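Local coordinates for protein ribokinase (Cryptococcus neoformans var. grubii serotype A, PDB 6CW5) that probably phosphorylates D-ribose at O-5 with ATP and a divalent cation, most likely magnesium, giving D-ribose 5-phosphate for nucleotide synthesis and the pentose phosphate pathway, at residues L181-W186 against D201-F206; A56-A60 against M82-V88. All coordinates share one frame; numbering follows the deposited sequence.

Interaction 1 of 2, residues L181-W186 against D201-F206; sequences LREFPW and DLLLAF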
# COMPACT_ATOMS: atom_id res chain seq x y z
N LEU A 181 4.73 12.14 7.14
CA LEU A 181 5.03 13.32 6.34
C LEU A 181 6.52 13.39 6.01
O LEU A 181 6.91 13.67 4.87
CB LEU A 181 4.59 14.60 7.08
CG LEU A 181 3.07 14.71 7.30
CD1 LEU A 181 2.83 15.86 8.30
CD2 LEU A 181 2.38 15.00 5.95
N ARG A 182 7.38 13.11 7.00
CA ARG A 182 8.81 13.20 6.75
C ARG A 182 9.32 12.15 5.77
O ARG A 182 10.36 12.36 5.14
CB ARG A 182 9.60 13.08 8.06
CG ARG A 182 9.41 14.26 8.97
CD ARG A 182 10.31 14.14 10.22
NE ARG A 182 9.86 13.12 11.17
CZ ARG A 182 9.10 13.38 12.23
NH1 ARG A 182 8.66 14.62 12.46
NH2 ARG A 182 8.76 12.40 13.05
N GLU A 183 8.59 11.05 5.61
CA GLU A 183 9.04 9.97 4.74
C GLU A 183 8.30 9.95 3.41
O GLU A 183 8.58 9.09 2.57
CB GLU A 183 8.86 8.62 5.46
CG GLU A 183 9.85 8.47 6.62
CD GLU A 183 9.37 7.54 7.71
OE1 GLU A 183 8.63 6.58 7.38
OE2 GLU A 183 9.73 7.78 8.89
N PHE A 184 7.34 10.84 3.24
CA PHE A 184 6.51 10.88 2.05
C PHE A 184 7.34 11.22 0.82
O PHE A 184 8.27 12.04 0.89
CB PHE A 184 5.39 11.89 2.29
CG PHE A 184 4.23 11.80 1.34
CD1 PHE A 184 3.15 10.96 1.62
CD2 PHE A 184 4.20 12.59 0.21
CE1 PHE A 184 2.07 10.89 0.76
CE2 PHE A 184 3.10 12.55 -0.67
CZ PHE A 184 2.04 11.69 -0.39
N PRO A 185 7.06 10.58 -0.34
CA PRO A 185 7.88 10.80 -1.55
C PRO A 185 7.48 12.09 -2.26
O PRO A 185 6.92 12.08 -3.35
CB PRO A 185 7.59 9.55 -2.38
CG PRO A 185 6.15 9.25 -2.03
CD PRO A 185 6.04 9.53 -0.54
N TRP A 186 7.76 13.23 -1.62
CA TRP A 186 7.40 14.53 -2.17
C TRP A 186 7.96 14.74 -3.57
O TRP A 186 7.39 15.50 -4.35
CB TRP A 186 7.91 15.64 -1.26
CG TRP A 186 7.27 15.52 0.11
CD1 TRP A 186 7.89 15.13 1.26
CD2 TRP A 186 5.90 15.75 0.44
NE1 TRP A 186 6.99 15.11 2.29
CE2 TRP A 186 5.76 15.49 1.83
CE3 TRP A 186 4.77 16.15 -0.29
CZ2 TRP A 186 4.53 15.63 2.51
CZ3 TRP A 186 3.55 16.30 0.39
CH2 TRP A 186 3.45 16.03 1.77
N ASP A 201 0.92 22.00 9.93
CA ASP A 201 1.22 20.61 10.31
C ASP A 201 2.48 20.12 9.61
O ASP A 201 3.31 19.45 10.22
CB ASP A 201 0.05 19.67 9.96
CG ASP A 201 -1.15 19.86 10.85
OD1 ASP A 201 -0.99 20.25 12.02
OD2 ASP A 201 -2.27 19.58 10.36
N LEU A 202 2.61 20.40 8.31
CA LEU A 202 3.82 19.98 7.62
C LEU A 202 5.04 20.70 8.18
O LEU A 202 6.08 20.08 8.44
CB LEU A 202 3.71 20.26 6.12
CG LEU A 202 3.21 19.06 5.29
CD1 LEU A 202 1.73 18.79 5.59
CD2 LEU A 202 3.44 19.40 3.81
N LEU A 203 4.95 22.02 8.32
CA LEU A 203 6.11 22.76 8.82
C LEU A 203 6.53 22.23 10.19
O LEU A 203 7.73 22.08 10.45
CB LEU A 203 5.79 24.26 8.88
CG LEU A 203 5.83 24.92 7.50
CD1 LEU A 203 5.15 26.26 7.56
CD2 LEU A 203 7.29 25.09 7.01
N LEU A 204 5.55 21.95 11.06
CA LEU A 204 5.87 21.44 12.39
C LEU A 204 6.53 20.07 12.30
O LEU A 204 7.47 19.77 13.03
CB LEU A 204 4.61 21.34 13.26
CG LEU A 204 4.08 22.61 13.91
CD1 LEU A 204 2.74 22.33 14.60
CD2 LEU A 204 5.09 23.15 14.89
N ALA A 205 6.02 19.20 11.41
CA ALA A 205 6.62 17.88 11.28
C ALA A 205 8.03 17.97 10.72
O ALA A 205 8.84 17.06 10.93
CB ALA A 205 5.74 16.98 10.40
N PHE A 206 8.33 19.04 9.98
CA PHE A 206 9.61 19.19 9.32
C PHE A 206 10.58 20.03 10.14
O PHE A 206 11.60 20.51 9.61
CB PHE A 206 9.42 19.82 7.92
CG PHE A 206 8.63 18.94 6.97
CD1 PHE A 206 8.38 17.61 7.32
CD2 PHE A 206 8.19 19.43 5.74
CE1 PHE A 206 7.65 16.78 6.45
CE2 PHE A 206 7.49 18.62 4.86
CZ PHE A 206 7.22 17.29 5.23

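Interaction 2 of 2, residues A56-A60 against M82-V88; sequences AFAVA and MLESAGV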
# COMPACT_ATOMS: atom_id res chain seq x y z
N ALA A 56 -13.76 14.05 -7.23
CA ALA A 56 -14.07 13.53 -8.57
C ALA A 56 -15.31 14.21 -9.14
O ALA A 56 -15.35 14.56 -10.33
CB ALA A 56 -14.28 12.01 -8.52
N PHE A 57 -16.33 14.35 -8.31
CA PHE A 57 -17.56 15.03 -8.71
C PHE A 57 -17.27 16.45 -9.19
O PHE A 57 -17.87 16.93 -10.16
CB PHE A 57 -18.52 15.05 -7.52
CG PHE A 57 -19.93 15.29 -7.90
CD1 PHE A 57 -20.71 14.25 -8.38
CD2 PHE A 57 -20.49 16.55 -7.77
CE1 PHE A 57 -22.04 14.47 -8.72
CE2 PHE A 57 -21.81 16.78 -8.13
CZ PHE A 57 -22.59 15.73 -8.59
N ALA A 58 -16.36 17.15 -8.50
CA ALA A 58 -16.02 18.51 -8.89
C ALA A 58 -15.23 18.55 -10.18
O ALA A 58 -15.45 19.43 -11.02
CB ALA A 58 -15.24 19.20 -7.76
N VAL A 59 -14.31 17.60 -10.39
CA VAL A 59 -13.62 17.55 -11.68
C VAL A 59 -14.64 17.40 -12.79
O VAL A 59 -14.61 18.12 -13.79
CB VAL A 59 -12.58 16.41 -11.72
CG1 VAL A 59 -11.96 16.31 -13.13
CG2 VAL A 59 -11.48 16.63 -10.69
N ALA A 60 -15.60 16.48 -12.60
CA ALA A 60 -16.62 16.24 -13.62
C ALA A 60 -17.51 17.46 -13.83
O ALA A 60 -17.81 17.84 -14.96
CB ALA A 60 -17.45 15.02 -13.22
N MET A 82 -24.94 8.42 -8.36
CA MET A 82 -24.80 9.87 -8.47
C MET A 82 -23.54 10.24 -9.23
O MET A 82 -23.54 11.11 -10.10
CB MET A 82 -24.77 10.52 -7.08
CG MET A 82 -26.06 10.56 -6.32
SD MET A 82 -25.83 11.46 -4.77
CE MET A 82 -25.26 13.05 -5.38
N LEU A 83 -22.42 9.60 -8.87
CA LEU A 83 -21.17 9.84 -9.56
C LEU A 83 -21.32 9.57 -11.05
O LEU A 83 -20.93 10.38 -11.90
CB LEU A 83 -20.07 8.97 -8.96
CG LEU A 83 -19.56 9.37 -7.58
CD1 LEU A 83 -18.86 8.18 -6.92
CD2 LEU A 83 -18.62 10.59 -7.70
N GLU A 84 -21.92 8.43 -11.40
CA GLU A 84 -22.11 8.11 -12.81
C GLU A 84 -22.99 9.13 -13.50
O GLU A 84 -22.74 9.49 -14.66
CB GLU A 84 -22.69 6.69 -12.94
CG GLU A 84 -21.70 5.63 -12.48
CD GLU A 84 -22.32 4.29 -12.17
OE1 GLU A 84 -23.56 4.21 -12.08
OE2 GLU A 84 -21.57 3.30 -12.01
N SER A 85 -24.04 9.62 -12.83
CA SER A 85 -24.90 10.58 -13.51
C SER A 85 -24.18 11.90 -13.75
O SER A 85 -24.57 12.65 -14.64
CB SER A 85 -26.20 10.81 -12.73
OG SER A 85 -25.96 11.61 -11.59
N ALA A 86 -23.13 12.19 -13.00
CA ALA A 86 -22.35 13.39 -13.24
C ALA A 86 -21.24 13.20 -14.28
O ALA A 86 -20.59 14.18 -14.64
CB ALA A 86 -21.73 13.89 -11.94
N GLY A 87 -21.03 11.99 -14.77
CA GLY A 87 -19.99 11.74 -15.76
C GLY A 87 -18.71 11.14 -15.20
O GLY A 87 -17.77 10.93 -15.97
N VAL A 88 -18.66 10.86 -13.90
CA VAL A 88 -17.48 10.25 -13.29
C VAL A 88 -17.42 8.78 -13.66
O VAL A 88 -18.40 8.04 -13.48
CB VAL A 88 -17.51 10.43 -11.77
CG1 VAL A 88 -16.31 9.75 -11.11
CG2 VAL A 88 -17.57 11.91 -11.41

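Interaction 1 of 2, residues L181-W186 against D201-F206
L181 and R182, near the end of helix 178-183, pack against the last turn of helix 196-205, with L181 as the apolar centre. Its two methyls divide the work: CD1 rests on the methyl of A205, 3.8 Å from A205 CB, while CD2 meets L202 CD1 at 3.9 Å, the two leucine side chains crossing at about a right angle. The ring of F206 fills the space beside them. It turns its edge to the backbone of the other helix, with F206 CE1 3.6 Å from L181 O and R182 N close to the ring plane. One face of the same ring has L202 O, from the last turn of helix 196-205, lying toward its rim.

W186, beyond the turn that follows helix 178-183, approaches L202 from the opposite direction. Its indole and the F206 ring are steeply inclined, their planes at 80°, but the meeting is oblique, and NE1 of W186 lies 3.7 Å from F206 CZ. The benzo end reaches L202, where W186 CH2 and L202 CD2 approach to 3.9 Å. What ties the indole down is a hydrogen bond from W186 NE1 to L181 O of 3.0 Å; that carbonyl also accepts from F184 N, and CD2 of F184 sits over the centre of one indole face.

R182 provides the polar link. Its chain bends at chi3 (-73°), bringing NH1 back to A205 O at 2.9 Å. The acceptor lies in the guanidinium plane and the donor on a carbonyl lone pair. The bond gives a carbonyl at the end of helix 196-205 a charged partner.

Beyond the pair, L231 of helix 220-233 packs on L202 and F206, L192 of strand 191-195 touches both W186 and L202, and helix 149-161 lies against F184 and P185.

Interaction 2 of 2, residues A56-A60 against M82-V88
This is an apolar helix-to-helix contact on one flank of the large sheet, where A56, F57 and A60 of helix 51-61 pack against the end of helix 77-85 and the turn leaving it. No hydrogen bond crosses it; the fit is made by alanine methyls, the F57 ring and the branched side chains of V88 and L83. F57 has its CG anti to the backbone N (chi1 -161°), which swings the ring out across the gap to the second helix. There F57 CE1 presses on the methyl of A86, 3.3 Å from A86 CB, a tight approach that is oblique to the ring. The ring edge takes the other neighbours: M82 O lies in its plane, 3.9 Å from CE1 of F57, and L83 CD2 sits near the plane as well, 4.3 Å from F57 CD1.

Helix 77-85 finishes in a Schellman motif. G87 has a positive phi of 100°, and G87 N and V88 N bond back to E84 O and L83 O, which reverses the chain and brings V88 round to face the first helix. The two helices belong to the alpha/beta core of the PfkB-type kinase fold, with strand 66-73 running between them in sequence.

V88 uses both methyls against helix 51-61. CG1 meets the methyl of A56, 4.0 Å from A56 CB, whereas V88 CG2 lies 3.6 Å from A60 CB and also near A56 O. The A60 methyl is shared, for A86 O approaches A60 CB to 3.5 Å. The M82 O beside the F57 edge is gripped by S85 OG (2.9 Å) and by A86 N, both from the same face of its carbonyl plane. V66 of strand 66-73 touches A60 and V88, L68 of the same strand touches L83, and M318 packs on F57 and M82.

Overall arrangement
Interactions 1 and 2 lie on opposite sides of the chain's centre, with centres 31 Å apart and nearest atoms about 17 Å apart, so neither touches the other. Each brings together two helices that flank the nine-stranded sheet, but at different parts of it: interaction 2 beside strand 66-73, interaction 1 beside strand 191-195. Each also has a binding site nearby. In interaction 1 the D201 side chain is about 6 Å from that of N195, which has been seen to bind ADP in this protein, although none is bound to this chain. In interaction 2 the L83 side chain is about 4 Å from that of A53, a predicted substrate-binding residue.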